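Local coordinates for adhesin (PDB 6VT2), which binds sialylated glycans through tandem Siglec-like modules, and so probably helps the streptococcus adhere to host surfaces, at residues Pro5-Leu10 against Glu27-Ser32. Sequence-based numbering, arbitrary orientation. Where two conformers were deposited one is given.
Sequences PPTITL and ETTDDS. With CA (calcium ion), chain H.
E27 and T28 meet the edge strand 7-9 in an antiparallel ladder, and P6 lies just beyond its T7-T29 pair, next to a calcium site. E27 N donates to T9 O (2.9 Å) and E27 O accepts from T9 N (2.8 Å), a hydrogen-bonded pair. The E27 side chain stands on the same face as T7, T9 and T29, and its carboxylate turns to R77 in a salt bridge. On that face a water donates to T7 O, meets T9 OG1, and reaches E27 O weakly. T7 and T29 repeat the two-bond pattern, with T29 N held by T7 O at 2.8 Å.

T28 lies between these pairs, facing I8 without a backbone bond, and both side chains point to the other face. A chi1 of -57° sets T28 OG1 anti to the carbonyl carbon, alongside I8 CG1, and leaves CG2 anti to the backbone N, where the methyl presses on P6 CB at a tight 3.4 Å. A102 of the other sheet touches all three; P6 and T28 are buried there, I8 only partly.

D30 OD1 comes within 3.4 Å of P6 N, which has no hydrogen to give. Both carboxylate oxygens instead chelate calcium; OD2 also accepts from S32 N, closing an Asx turn, and from S32 OG (2.7 Å). The metal ties the chain's start (D2, T4) to the turn past strand 21-29 and to D104, probably offsetting the clustered carboxylate charge.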
loop_
_atom_site.group_PDB
_atom_site.type_symbol
_atom_site.label_atom_id
_atom_site.label_comp_id
_atom_site.label_asym_id
_atom_site.label_seq_id
_atom_site.Cartn_x
_atom_site.Cartn_y
_atom_site.Cartn_z
ATOM N N PRO A 5 -43.282 40.777 20.334
ATOM C CA PRO A 5 -42.015 40.824 19.639
ATOM C C PRO A 5 -41.675 39.512 18.930
ATOM O O PRO A 5 -42.300 38.565 19.169
ATOM C CB PRO A 5 -41.067 41.151 20.789
ATOM C CG PRO A 5 -41.710 40.617 22.028
ATOM C CD PRO A 5 -43.194 40.745 21.783
ATOM N N PRO A 6 -40.678 39.517 18.026
ATOM C CA PRO A 6 -40.290 38.326 17.340
ATOM C C PRO A 6 -39.737 37.224 18.246
ATOM O O PRO A 6 -39.372 37.518 19.320
ATOM C CB PRO A 6 -39.160 38.744 16.391
ATOM C CG PRO A 6 -39.345 40.218 16.229
ATOM C CD PRO A 6 -39.913 40.677 17.547
ATOM N N THR A 7 -39.774 36.007 17.740
ATOM C CA THR A 7 -39.277 34.811 18.419
ATOM C C THR A 7 -37.887 34.517 17.868
ATOM O O THR A 7 -37.786 34.339 16.687
ATOM C CB THR A 7 -40.229 33.636 18.209
ATOM O OG1 THR A 7 -41.490 33.997 18.756
ATOM C CG2 THR A 7 -39.739 32.362 18.858
ATOM N N ILE A 8 -36.908 34.411 18.755
ATOM C CA ILE A 8 -35.515 34.215 18.376
ATOM C C ILE A 8 -35.062 32.858 18.888
ATOM O O ILE A 8 -35.262 32.541 20.065
ATOM C CB ILE A 8 -34.610 35.312 18.970
ATOM C CG1 ILE A 8 -35.067 36.703 18.598
ATOM C CG2 ILE A 8 -33.153 35.118 18.520
ATOM C CD1 ILE A 8 -34.402 37.756 19.353
ATOM N N THR A 9 -34.455 32.113 17.955
ATOM C CA THR A 9 -33.947 30.771 18.224
ATOM C C THR A 9 -32.419 30.755 17.935
ATOM O O THR A 9 -32.050 31.279 16.928
ATOM C CB THR A 9 -34.643 29.658 17.444
ATOM O OG1 THR A 9 -35.996 29.694 17.885
ATOM C CG2 THR A 9 -34.061 28.309 17.748
ATOM N N LEU A 10 -31.615 30.397 18.932
ATOM C CA LEU A 10 -30.145 30.458 18.699
ATOM C C LEU A 10 -29.447 29.507 19.665
ATOM O O LEU A 10 -30.052 29.160 20.634
ATOM C CB LEU A 10 -29.662 31.896 18.861
ATOM C CG LEU A 10 -29.456 32.377 20.289
ATOM C CD1 LEU A 10 -28.713 33.698 20.263
ATOM C CD2 LEU A 10 -30.773 32.512 21.014
ATOM N N GLU A 27 -32.187 32.250 14.220
ATOM C CA GLU A 27 -33.425 32.200 13.408
ATOM C C GLU A 27 -34.471 33.031 14.127
ATOM O O GLU A 27 -34.557 32.896 15.306
ATOM C CB GLU A 27 -33.879 30.770 13.175
ATOM C CG GLU A 27 -33.057 30.042 12.125
ATOM C CD GLU A 27 -33.760 28.818 11.567
ATOM O OE1 GLU A 27 -34.602 28.265 12.261
ATOM O OE2 GLU A 27 -33.484 28.445 10.435
ATOM N N THR A 28 -35.165 33.891 13.379
ATOM C CA THR A 28 -36.137 34.810 13.982
ATOM C C THR A 28 -37.468 34.684 13.249
ATOM O O THR A 28 -37.429 34.653 12.133
ATOM C CB THR A 28 -35.634 36.257 14.022
ATOM O OG1 THR A 28 -34.401 36.268 14.737
ATOM C CG2 THR A 28 -36.587 37.205 14.713
ATOM N N THR A 29 -38.545 34.499 13.986
ATOM C CA THR A 29 -39.889 34.570 13.226
ATOM C C THR A 29 -40.789 35.582 13.918
ATOM O O THR A 29 -40.549 35.959 14.962
ATOM C CB THR A 29 -40.556 33.198 13.262
ATOM O OG1 THR A 29 -40.766 32.903 14.635
ATOM C CG2 THR A 29 -39.718 32.077 12.704
ATOM N N ASP A 30 -41.864 35.939 13.253
ATOM C CA ASP A 30 -42.858 36.838 13.857
ATOM C C ASP A 30 -44.169 36.511 13.181
ATOM O O ASP A 30 -44.134 36.374 12.022
ATOM C CB ASP A 30 -42.467 38.301 13.705
ATOM C CG ASP A 30 -43.346 39.229 14.515
ATOM O OD1 ASP A 30 -43.102 39.348 15.643
ATOM O OD2 ASP A 30 -44.179 39.867 13.929
ATOM N N ASP A 31 -45.287 36.645 13.871
ATOM C CA ASP A 31 -46.607 36.364 13.261
ATOM C C ASP A 31 -46.964 37.406 12.184
ATOM O O ASP A 31 -47.632 37.067 11.303
ATOM C CB ASP A 31 -47.715 36.333 14.298
ATOM C CG ASP A 31 -47.988 34.975 14.932
ATOM O OD1 ASP A 31 -47.232 34.039 14.655
ATOM O OD2 ASP A 31 -48.970 34.889 15.675
ATOM N N SER A 32 -46.392 38.599 12.215
ATOM C CA SER A 32 -46.552 39.600 11.141
ATOM C C SER A 32 -45.840 39.107 9.884
ATOM O O SER A 32 -46.102 39.625 8.877
ATOM C CB SER A 32 -45.984 40.925 11.511
ATOM O OG SER A 32 -44.550 40.899 11.509
HETATM CA CA CA H . -44.848 40.871 16.114
HETATM O O HOH W 1 -37.259 31.480 15.709
HETATM O O HOH W 2 -46.254 39.017 16.221
#